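Local structure of pullulanase (2YOC) at residues R207-T212 with K234-A239. The protein hydrolyses the alpha-1,6-glucosidic linkages of pullulan and related dextrins, and is a bacterial glycosyl hydrolase exported by a type 2 secretion system. Residues are numbered along the deposited sequence; the frame is centred on the assembly and turned at random.
Sequences RYLKLT and KLPDNA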
ATOM      1  N   ARG B 207      20.921  48.556  38.505  1.00 78.87           N
ATOM      2  CA  ARG B 207      21.542  48.917  37.234  1.00 78.41           C
ATOM      3  C   ARG B 207      20.865  48.117  36.082  1.00 79.62           C
ATOM      4  O   ARG B 207      20.390  47.006  36.311  1.00 78.39           O
ATOM      5  CB  ARG B 207      23.033  48.532  37.303  1.00 81.78           C
ATOM      6  CG  ARG B 207      23.949  49.359  38.222  1.00 96.51           C
ATOM      7  CD  ARG B 207      25.153  49.932  37.468  1.00107.76           C
ATOM      8  NE  ARG B 207      24.727  50.797  36.357  1.00122.34           N
ATOM      9  CZ  ARG B 207      25.536  51.541  35.604  1.00133.86           C
ATOM     10  NH1 ARG B 207      26.846  51.552  35.832  1.00126.21           N
ATOM     11  NH2 ARG B 207      25.040  52.278  34.617  1.00106.40           N
ATOM     12  N   TYR B 208      20.809  48.669  34.868  1.00 74.91           N
ATOM     13  CA  TYR B 208      20.217  47.944  33.742  1.00 73.15           C
ATOM     14  C   TYR B 208      20.930  48.287  32.461  1.00 79.69           C
ATOM     15  O   TYR B 208      21.838  49.115  32.479  1.00 79.46           O
ATOM     16  CB  TYR B 208      18.698  48.198  33.602  1.00 72.60           C
ATOM     17  CG  TYR B 208      18.311  49.652  33.435  1.00 74.13           C
ATOM     18  CD1 TYR B 208      18.073  50.462  34.543  1.00 76.50           C
ATOM     19  CD2 TYR B 208      18.205  50.227  32.171  1.00 74.68           C
ATOM     20  CE1 TYR B 208      17.739  51.807  34.397  1.00 78.43           C
ATOM     21  CE2 TYR B 208      17.847  51.568  32.012  1.00 75.33           C
ATOM     22  CZ  TYR B 208      17.618  52.357  33.129  1.00 87.15           C
ATOM     23  OH  TYR B 208      17.293  53.692  33.002  1.00 93.36           O
ATOM     24  N   LEU B 209      20.518  47.647  31.352  1.00 77.55           N
ATOM     25  CA  LEU B 209      20.989  47.922  29.996  1.00 77.94           C
ATOM     26  C   LEU B 209      19.741  48.045  29.113  1.00 84.30           C
ATOM     27  O   LEU B 209      18.766  47.298  29.311  1.00 84.34           O
ATOM     28  CB  LEU B 209      21.873  46.811  29.425  1.00 77.16           C
ATOM     29  CG  LEU B 209      23.065  46.262  30.200  1.00 82.61           C
ATOM     30  CD1 LEU B 209      23.685  45.129  29.424  1.00 81.58           C
ATOM     31  CD2 LEU B 209      24.119  47.320  30.463  1.00 86.54           C
ATOM     32  N   LYS B 210      19.763  48.970  28.146  1.00 80.60           N
ATOM     33  CA  LYS B 210      18.617  49.131  27.269  1.00 79.57           C
ATOM     34  C   LYS B 210      18.692  48.140  26.099  1.00 81.35           C
ATOM     35  O   LYS B 210      19.724  48.027  25.429  1.00 80.82           O
ATOM     36  CB  LYS B 210      18.429  50.606  26.830  1.00 82.58           C
ATOM     37  CG  LYS B 210      17.264  50.896  25.859  1.00 94.29           C
ATOM     38  CD  LYS B 210      15.867  50.960  26.529  1.00100.50           C
ATOM     39  CE  LYS B 210      14.720  50.874  25.534  1.00 98.77           C
ATOM     40  NZ  LYS B 210      14.116  49.507  25.463  1.00 89.68           N
ATOM     41  N   LEU B 211      17.609  47.385  25.896  1.00 75.24           N
ATOM     42  CA  LEU B 211      17.564  46.430  24.800  1.00 73.58           C
ATOM     43  C   LEU B 211      16.789  47.008  23.612  1.00 76.50           C
ATOM     44  O   LEU B 211      15.841  47.767  23.803  1.00 76.93           O
ATOM     45  CB  LEU B 211      17.020  45.060  25.252  1.00 72.30           C
ATOM     46  CG  LEU B 211      17.723  44.421  26.432  1.00 76.08           C
ATOM     47  CD1 LEU B 211      16.966  43.224  26.902  1.00 75.09           C
ATOM     48  CD2 LEU B 211      19.155  44.026  26.076  1.00 78.88           C
ATOM     49  N   THR B 212      17.238  46.712  22.396  1.00 71.99           N
ATOM     50  CA  THR B 212      16.645  47.250  21.174  1.00 71.54           C
ATOM     51  C   THR B 212      16.184  46.098  20.313  1.00 77.20           C
ATOM     52  O   THR B 212      16.935  45.121  20.182  1.00 77.26           O
ATOM     53  CB  THR B 212      17.647  48.146  20.400  1.00 72.42           C
ATOM     54  OG1 THR B 212      18.521  47.321  19.613  1.00 78.39           O
ATOM     55  CG2 THR B 212      18.456  49.113  21.315  1.00 57.09           C
ATOM     56  N   LYS B 234      18.850  43.276  20.847  1.00 63.66           N
ATOM     57  CA  LYS B 234      20.276  43.624  20.791  1.00 63.34           C
ATOM     58  C   LYS B 234      20.677  44.295  22.095  1.00 68.94           C
ATOM     59  O   LYS B 234      19.963  45.184  22.565  1.00 70.75           O
ATOM     60  CB  LYS B 234      20.548  44.559  19.599  1.00 63.93           C
ATOM     61  CG  LYS B 234      22.005  44.641  19.184  1.00 66.54           C
ATOM     62  CD  LYS B 234      22.255  45.745  18.167  1.00 87.82           C
ATOM     63  CE  LYS B 234      23.640  45.745  17.540  1.00113.97           C
ATOM     64  NZ  LYS B 234      23.838  44.673  16.518  1.00124.35           N
ATOM     65  N   LEU B 235      21.801  43.856  22.699  1.00 64.21           N
ATOM     66  CA  LEU B 235      22.332  44.431  23.950  1.00 63.87           C
ATOM     67  C   LEU B 235      23.172  45.639  23.566  1.00 66.73           C
ATOM     68  O   LEU B 235      23.701  45.637  22.453  1.00 64.89           O
ATOM     69  CB  LEU B 235      23.245  43.420  24.675  1.00 63.90           C
ATOM     70  CG  LEU B 235      22.631  42.606  25.804  1.00 69.18           C
ATOM     71  CD1 LEU B 235      21.956  41.340  25.269  1.00 68.91           C
ATOM     72  CD2 LEU B 235      23.683  42.208  26.820  1.00 70.00           C
ATOM     73  N   PRO B 236      23.392  46.646  24.467  1.00 64.83           N
ATOM     74  CA  PRO B 236      24.265  47.776  24.094  1.00 65.08           C
ATOM     75  C   PRO B 236      25.698  47.332  23.795  1.00 72.93           C
ATOM     76  O   PRO B 236      26.099  46.225  24.180  1.00 71.54           O
ATOM     77  CB  PRO B 236      24.187  48.701  25.308  1.00 66.80           C
ATOM     78  CG  PRO B 236      23.739  47.862  26.412  1.00 70.41           C
ATOM     79  CD  PRO B 236      22.857  46.822  25.838  1.00 65.48           C
ATOM     80  N   ASP B 237      26.460  48.160  23.063  1.00 73.99           N
ATOM     81  CA  ASP B 237      27.843  47.806  22.735  1.00 76.10           C
ATOM     82  C   ASP B 237      28.792  47.938  23.929  1.00 84.33           C
ATOM     83  O   ASP B 237      29.773  47.200  24.017  1.00 82.55           O
ATOM     84  CB  ASP B 237      28.339  48.556  21.501  1.00 78.96           C
ATOM     85  CG  ASP B 237      27.555  48.223  20.250  1.00 99.24           C
ATOM     86  OD1 ASP B 237      27.187  47.028  20.074  1.00100.48           O
ATOM     87  OD2 ASP B 237      27.310  49.148  19.442  1.00111.42           O
ATOM     88  N   ASN B 238      28.443  48.824  24.883  1.00 85.94           N
ATOM     89  CA  ASN B 238      29.194  49.057  26.114  1.00 88.23           C
ATOM     90  C   ASN B 238      29.032  47.905  27.124  1.00 92.85           C
ATOM     91  O   ASN B 238      29.723  47.904  28.143  1.00 95.88           O
ATOM     92  CB  ASN B 238      28.775  50.397  26.761  1.00 92.98           C
ATOM     93  CG  ASN B 238      27.353  50.423  27.288  1.00121.43           C
ATOM     94  OD1 ASN B 238      26.404  50.723  26.552  1.00114.95           O
ATOM     95  ND2 ASN B 238      27.174  50.133  28.581  1.00113.76           N
ATOM     96  N   ALA B 239      28.097  46.969  26.880  1.00 85.91           N
ATOM     97  CA  ALA B 239      27.827  45.858  27.793  1.00 84.40           C
ATOM     98  C   ALA B 239      29.078  45.023  28.132  1.00 84.58           C
ATOM     99  O   ALA B 239      29.820  44.603  27.239  1.00 82.84           O
ATOM    100  CB  ALA B 239      26.714  44.974  27.244  1.00 83.68           C
TER
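L209 and L211 both carry CG anti to their own carbonyl carbon (chi1 -51° and -54°), and from this setting each leucine sends a methyl to the 234-239 segment. The CD1 methyl of L209 rests on two apolar partners, 3.7 Å from A239 CB and 3.9 Å from L235 CD2. Behind it, L209 CB rests on the pyrrolidine of P236, 3.7 Å from P236 CG, the two side chains crossing at about a right angle. L211 instead runs alongside L235, pointing the same way, with CD2 3.8 Å from L235 CG. Branched leucines suit these buried positions because their methyls can reach several neighbours at once, while the compact ring and the small alanine let L209 come close.

Beyond the leucines the backbones pair: T212 N donates to K234 O (3.1 Å) and K234 N to T212 O (2.7 Å), an antiparallel hydrogen-bonded pair. Pairing stops at P236, which has no N-H to give; its CD sits 3.4 Å from K210 O. T212 and K234 share an exposed face, where hydroxyl and amine can meet solvent while K234 CB gives T212 OG1 an aliphatic surface to pack on.

Within the Pullulanase N2 domain the bridge joins strands 212-214 and 232-234, at one border of a mixed sheet. L211 and L235 both touch L175 of strand 174-176, while the 207-212 backbone also hydrogen-bonds to strand 185-191 through Y190, L188 and V186.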